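Long-range contacts in D,D-dipeptidase/D,D-carboxypeptidase (Enterococcus faecalis, PDB 4MUQ), which probably works as a zinc-dependent D,D-peptidase of vancomycin resistance, cleaving D-Ala-D-Ala dipeptides and terminal D-alanine from cell-wall precursors: residues A[192-197]-A[213-218]; A[225-230]-A[243-248]. All coordinates share one frame; numbering follows the deposited sequence.

Interaction 1 (A[192-197]-A[213-218]); sequences QFIKAY and IEIYYV
K195 lies along the ring of Y217 and shows how a long aliphatic chain can pave an aromatic face before delivering its charge. Its CB starts beside the near half of the ring, 4.1 Å from Y217 CD2. CG then sits over the middle of the face, a CH-pi contact 3.6 Å from the centroid of the Y217 ring and only 5° off the normal. The chain passes through CD, and its bend about the CG-CD bond brings CE to the phenol end, 3.8 Å from Y217 OH; NZ forms a salt bridge with D243, whose carboxylate also holds Y217 OH. Y217 CG, trans to its own backbone N (chi1 171°), turns the ring toward K195.

At the end of the type I turn from I194 to Y197, the carbonyl O of Y197 accepts Y217 N at 2.8 Å, nearly straight at 168°. Beside it the side chains of I194 and I215 meet at about a right angle, I194 CD1 lying 3.6 Å from I215 CG2.

The contact ties this turn, at the C-terminal end of helix 187-194, to strand 213-219, flanked by strands 203-205 and 244-250 in an antiparallel sheet, with I215 also resting on helix 176-183.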
loop_
_atom_site.group_PDB
_atom_site.type_symbol
_atom_site.label_atom_id
_atom_site.label_comp_id
_atom_site.label_asym_id
_atom_site.label_seq_id
_atom_site.Cartn_x
_atom_site.Cartn_y
_atom_site.Cartn_z
ATOM N N GLN A 192 -7.323 -11.364 4.016
ATOM C CA GLN A 192 -8.179 -12.452 4.481
ATOM C C GLN A 192 -9.287 -11.971 5.429
ATOM O O GLN A 192 -10.444 -12.343 5.284
ATOM C CB GLN A 192 -7.351 -13.564 5.137
ATOM C CG GLN A 192 -8.190 -14.737 5.671
ATOM C CD GLN A 192 -8.888 -15.506 4.565
ATOM O OE1 GLN A 192 -8.277 -15.839 3.539
ATOM N NE2 GLN A 192 -10.167 -15.800 4.764
ATOM N N PHE A 193 -8.912 -11.114 6.372
ATOM C CA PHE A 193 -9.819 -10.637 7.414
ATOM C C PHE A 193 -11.090 -10.039 6.827
ATOM O O PHE A 193 -12.198 -10.375 7.244
ATOM C CB PHE A 193 -9.082 -9.579 8.242
ATOM C CG PHE A 193 -9.965 -8.801 9.195
ATOM C CD1 PHE A 193 -10.279 -9.303 10.444
ATOM C CD2 PHE A 193 -10.395 -7.518 8.863
ATOM C CE1 PHE A 193 -11.065 -8.568 11.324
ATOM C CE2 PHE A 193 -11.166 -6.780 9.734
ATOM C CZ PHE A 193 -11.501 -7.305 10.962
ATOM N N ILE A 194 -10.925 -9.152 5.850
ATOM C CA ILE A 194 -12.077 -8.426 5.326
ATOM C C ILE A 194 -13.074 -9.321 4.572
ATOM O O ILE A 194 -14.251 -8.980 4.446
ATOM C CB ILE A 194 -11.647 -7.204 4.480
ATOM C CG1 ILE A 194 -12.774 -6.172 4.436
ATOM C CG2 ILE A 194 -11.217 -7.634 3.095
ATOM C CD1 ILE A 194 -13.085 -5.567 5.792
ATOM N N LYS A 195 -12.624 -10.483 4.107
ATOM C CA LYS A 195 -13.531 -11.398 3.414
ATOM C C LYS A 195 -14.602 -11.973 4.343
ATOM O O LYS A 195 -15.570 -12.559 3.881
ATOM C CB LYS A 195 -12.744 -12.502 2.688
ATOM C CG LYS A 195 -11.863 -11.964 1.548
ATOM C CD LYS A 195 -10.945 -13.019 0.950
ATOM C CE LYS A 195 -11.716 -14.085 0.216
ATOM N NZ LYS A 195 -10.799 -15.048 -0.455
ATOM N N ALA A 196 -14.444 -11.771 5.650
ATOM C CA ALA A 196 -15.446 -12.194 6.625
ATOM C C ALA A 196 -16.620 -11.227 6.684
ATOM O O ALA A 196 -17.641 -11.526 7.305
ATOM C CB ALA A 196 -14.817 -12.332 8.002
ATOM N N TYR A 197 -16.464 -10.066 6.058
ATOM C CA TYR A 197 -17.492 -9.029 6.075
ATOM C C TYR A 197 -18.078 -8.793 4.684
ATOM O O TYR A 197 -17.520 -8.048 3.883
ATOM C CB TYR A 197 -16.920 -7.725 6.634
ATOM C CG TYR A 197 -16.484 -7.836 8.076
ATOM C CD1 TYR A 197 -17.387 -7.632 9.112
ATOM C CD2 TYR A 197 -15.178 -8.163 8.403
ATOM C CE1 TYR A 197 -16.998 -7.744 10.429
ATOM C CE2 TYR A 197 -14.786 -8.287 9.720
ATOM C CZ TYR A 197 -15.697 -8.063 10.727
ATOM O OH TYR A 197 -15.301 -8.180 12.039
ATOM N N ILE A 213 -17.644 4.865 8.663
ATOM C CA ILE A 213 -17.221 4.261 7.413
ATOM C C ILE A 213 -17.542 2.776 7.461
ATOM O O ILE A 213 -17.251 2.107 8.453
ATOM C CB ILE A 213 -15.708 4.447 7.187
ATOM C CG1 ILE A 213 -15.350 5.938 7.216
ATOM C CG2 ILE A 213 -15.263 3.769 5.891
ATOM C CD1 ILE A 213 -13.852 6.204 7.265
ATOM N N GLU A 214 -18.163 2.269 6.404
ATOM C CA GLU A 214 -18.423 0.839 6.295
ATOM C C GLU A 214 -17.561 0.232 5.209
ATOM O O GLU A 214 -17.304 0.864 4.178
ATOM C CB GLU A 214 -19.894 0.568 5.996
ATOM C CG GLU A 214 -20.814 0.851 7.164
ATOM C CD GLU A 214 -22.225 0.373 6.911
ATOM O OE1 GLU A 214 -22.913 0.979 6.065
ATOM O OE2 GLU A 214 -22.643 -0.614 7.556
ATOM N N ILE A 215 -17.099 -0.990 5.450
ATOM C CA ILE A 215 -16.231 -1.697 4.515
ATOM C C ILE A 215 -16.754 -3.117 4.333
ATOM O O ILE A 215 -17.163 -3.767 5.305
ATOM C CB ILE A 215 -14.805 -1.775 5.056
ATOM C CG1 ILE A 215 -14.269 -0.373 5.326
ATOM C CG2 ILE A 215 -13.884 -2.468 4.063
ATOM C CD1 ILE A 215 -12.972 -0.370 6.077
ATOM N N TYR A 216 -16.764 -3.595 3.093
ATOM C CA TYR A 216 -17.178 -4.970 2.841
ATOM C C TYR A 216 -16.517 -5.558 1.604
ATOM O O TYR A 216 -16.030 -4.834 0.729
ATOM C CB TYR A 216 -18.713 -5.114 2.787
ATOM C CG TYR A 216 -19.418 -4.333 1.698
ATOM C CD1 TYR A 216 -19.806 -4.952 0.513
ATOM C CD2 TYR A 216 -19.714 -2.986 1.863
ATOM C CE1 TYR A 216 -20.464 -4.248 -0.476
ATOM C CE2 TYR A 216 -20.373 -2.273 0.878
ATOM C CZ TYR A 216 -20.743 -2.912 -0.290
ATOM O OH TYR A 216 -21.400 -2.209 -1.275
ATOM N N TYR A 217 -16.498 -6.884 1.559
ATOM C CA TYR A 217 -15.903 -7.630 0.466
ATOM C C TYR A 217 -16.986 -8.137 -0.475
ATOM O O TYR A 217 -18.067 -8.523 -0.031
ATOM C CB TYR A 217 -15.117 -8.812 1.034
ATOM C CG TYR A 217 -14.631 -9.795 -0.003
ATOM C CD1 TYR A 217 -13.512 -9.519 -0.784
ATOM C CD2 TYR A 217 -15.283 -11.003 -0.193
ATOM C CE1 TYR A 217 -13.069 -10.421 -1.725
ATOM C CE2 TYR A 217 -14.844 -11.907 -1.134
ATOM C CZ TYR A 217 -13.731 -11.608 -1.896
ATOM O OH TYR A 217 -13.298 -12.519 -2.833
ATOM N N VAL A 218 -16.687 -8.116 -1.772
ATOM C CA VAL A 218 -17.566 -8.650 -2.802
ATOM C C VAL A 218 -16.749 -9.590 -3.678
ATOM O O VAL A 218 -15.802 -9.158 -4.329
ATOM C CB VAL A 218 -18.147 -7.526 -3.688
ATOM C CG1 VAL A 218 -19.038 -8.108 -4.776
ATOM C CG2 VAL A 218 -18.923 -6.522 -2.849
#

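Interaction 2 (A[225-230]-A[243-248]); sequences TLIKIP and DGFVVT
Apolar packing dominates where I227 and I229 of strand 225-230 face F245 and V247, an example of two strands held together by side chains with no hydrogen bond between them. V247 takes a partner on each of its branches. Its CG1 meets I229 CD1 tip to tip at 3.7 Å, while its CG2 lies 3.9 Å from I227 CD1, the two side chains lying alongside with opposed directions. The split follows from the valine rotamer, which sets CG1 opposite the backbone N (chi1 -179°) and leaves CG2 beside it. The extended I227 chain also carries CD1 to within 4.3 Å of F245 CB, so that one methyl bridges two residues of the facing strand.

The aromatic contact joins T225 to the F245 ring at CE2. F245 passes T225 in the reverse direction, and CE2 of F245 comes 3.8 Å from T225 OG1, which lies at the edge near the ring plane. T225 CB and CG2 pack against the same corner of the ring. The hydroxyl's polar partner is the backbone N of K221, so towards F245 it serves as packing surface.

The segments run almost parallel, 10° apart, with axes 9.7 Å from each other at their closest, a spacing suited to layers of side chains. Strand 224-230 pairs with strand 3-9 in a two-stranded antiparallel sheet, and this contact lays it on strand 244-250 of the four-stranded one. L8 of strand 3-9 touches both I227 and F245, and Y216 of strand 213-219 packs against V247.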
loop_
_atom_site.group_PDB
_atom_site.type_symbol
_atom_site.label_atom_id
_atom_site.label_comp_id
_atom_site.label_asym_id
_atom_site.label_seq_id
_atom_site.Cartn_x
_atom_site.Cartn_y
_atom_site.Cartn_z
ATOM N N THR A 225 -19.271 -8.310 -12.243
ATOM C CA THR A 225 -19.632 -8.299 -10.837
ATOM C C THR A 225 -20.502 -7.074 -10.598
ATOM O O THR A 225 -20.175 -5.977 -11.053
ATOM C CB THR A 225 -18.373 -8.245 -9.950
ATOM O OG1 THR A 225 -17.588 -9.423 -10.178
ATOM C CG2 THR A 225 -18.737 -8.175 -8.475
ATOM N N LEU A 226 -21.619 -7.261 -9.905
ATOM C CA LEU A 226 -22.525 -6.155 -9.637
ATOM C C LEU A 226 -22.457 -5.722 -8.179
ATOM O O LEU A 226 -22.597 -6.538 -7.267
ATOM C CB LEU A 226 -23.950 -6.537 -10.017
ATOM C CG LEU A 226 -24.081 -6.964 -11.475
ATOM C CD1 LEU A 226 -25.474 -7.525 -11.729
ATOM C CD2 LEU A 226 -23.803 -5.791 -12.389
ATOM N N ILE A 227 -22.238 -4.428 -7.978
ATOM C CA ILE A 227 -22.126 -3.839 -6.649
ATOM C C ILE A 227 -23.127 -2.697 -6.571
ATOM O O ILE A 227 -23.292 -1.950 -7.538
ATOM C CB ILE A 227 -20.703 -3.297 -6.407
ATOM C CG1 ILE A 227 -19.693 -4.447 -6.393
ATOM C CG2 ILE A 227 -20.625 -2.526 -5.098
ATOM C CD1 ILE A 227 -18.257 -4.005 -6.174
ATOM N N LYS A 228 -23.828 -2.568 -5.449
ATOM C CA LYS A 228 -24.703 -1.413 -5.287
ATOM C C LYS A 228 -24.211 -0.436 -4.216
ATOM O O LYS A 228 -23.710 -0.832 -3.162
ATOM C CB LYS A 228 -26.166 -1.818 -5.080
ATOM C CG LYS A 228 -26.434 -2.655 -3.856
ATOM C CD LYS A 228 -27.929 -2.770 -3.642
ATOM C CE LYS A 228 -28.241 -3.385 -2.301
ATOM N NZ LYS A 228 -27.617 -2.629 -1.178
ATOM N N ILE A 229 -24.351 0.850 -4.526
ATOM C CA ILE A 229 -23.784 1.930 -3.734
ATOM C C ILE A 229 -24.855 2.994 -3.551
ATOM O O ILE A 229 -25.633 3.249 -4.471
ATOM C CB ILE A 229 -22.609 2.582 -4.487
ATOM C CG1 ILE A 229 -21.572 1.534 -4.904
ATOM C CG2 ILE A 229 -21.961 3.674 -3.657
ATOM C CD1 ILE A 229 -20.745 0.987 -3.761
ATOM N N PRO A 230 -24.919 3.611 -2.362
ATOM C CA PRO A 230 -25.810 4.766 -2.230
ATOM C C PRO A 230 -25.302 5.939 -3.062
ATOM O O PRO A 230 -24.102 6.216 -3.078
ATOM C CB PRO A 230 -25.723 5.108 -0.741
ATOM C CG PRO A 230 -25.295 3.836 -0.081
ATOM C CD PRO A 230 -24.381 3.169 -1.064
ATOM N N ASP A 243 -9.207 -12.206 -5.936
ATOM C CA ASP A 243 -10.481 -12.869 -6.135
ATOM C C ASP A 243 -11.698 -11.981 -5.987
ATOM O O ASP A 243 -12.805 -12.474 -6.099
ATOM C CB ASP A 243 -10.592 -14.077 -5.186
ATOM C CG ASP A 243 -10.353 -13.704 -3.720
ATOM O OD1 ASP A 243 -10.689 -12.568 -3.326
ATOM O OD2 ASP A 243 -9.844 -14.560 -2.960
ATOM N N GLY A 244 -11.525 -10.693 -5.729
ATOM C CA GLY A 244 -12.691 -9.854 -5.510
ATOM C C GLY A 244 -12.376 -8.406 -5.192
ATOM O O GLY A 244 -11.262 -7.900 -5.444
ATOM N N PHE A 245 -13.374 -7.742 -4.618
ATOM C CA PHE A 245 -13.345 -6.309 -4.434
ATOM C C PHE A 245 -13.584 -5.944 -2.979
ATOM O O PHE A 245 -14.312 -6.642 -2.258
ATOM C CB PHE A 245 -14.408 -5.644 -5.317
ATOM C CG PHE A 245 -14.260 -5.938 -6.785
ATOM C CD1 PHE A 245 -13.347 -5.225 -7.560
ATOM C CD2 PHE A 245 -15.016 -6.931 -7.391
ATOM C CE1 PHE A 245 -13.208 -5.492 -8.914
ATOM C CE2 PHE A 245 -14.878 -7.206 -8.747
ATOM C CZ PHE A 245 -13.971 -6.482 -9.511
ATOM N N VAL A 246 -12.972 -4.843 -2.556
ATOM C CA VAL A 246 -13.249 -4.246 -1.263
ATOM C C VAL A 246 -13.902 -2.887 -1.491
ATOM O O VAL A 246 -13.365 -2.037 -2.219
ATOM C CB VAL A 246 -11.971 -4.087 -0.434
ATOM C CG1 VAL A 246 -12.278 -3.394 0.889
ATOM C CG2 VAL A 246 -11.361 -5.449 -0.183
ATOM N N VAL A 247 -15.058 -2.694 -0.872
ATOM C CA VAL A 247 -15.846 -1.481 -1.030
ATOM C C VAL A 247 -15.812 -0.682 0.268
ATOM O O VAL A 247 -16.060 -1.234 1.350
ATOM C CB VAL A 247 -17.318 -1.819 -1.385
ATOM C CG1 VAL A 247 -18.132 -0.551 -1.567
ATOM C CG2 VAL A 247 -17.362 -2.689 -2.638
ATOM N N THR A 248 -15.517 0.614 0.155
ATOM C CA THR A 248 -15.448 1.510 1.302
ATOM C C THR A 248 -16.487 2.607 1.122
ATOM O O THR A 248 -16.459 3.340 0.134
ATOM C CB THR A 248 -14.031 2.137 1.444
ATOM O OG1 THR A 248 -13.058 1.091 1.542
ATOM C CG2 THR A 248 -13.947 3.000 2.687
#

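The two interactions lie on the same side of the chain's centre, their centres 10 Å apart, and follow in series: interaction 1 closes before interaction 2 opens. They share the four-stranded sheet, in which strands 213-219 and 244-250 are neighbours, and strand 224-230 comes directly after 213-219 in the chain. D243, just ahead of strand 244-250, couples them through a salt bridge and a hydrogen bond. Y216 adds packing, its OH approaching K228 O. Together the contacts attach the sheet to helix 187-194 on one hand and to the two-stranded sheet on the other, away from the zinc site.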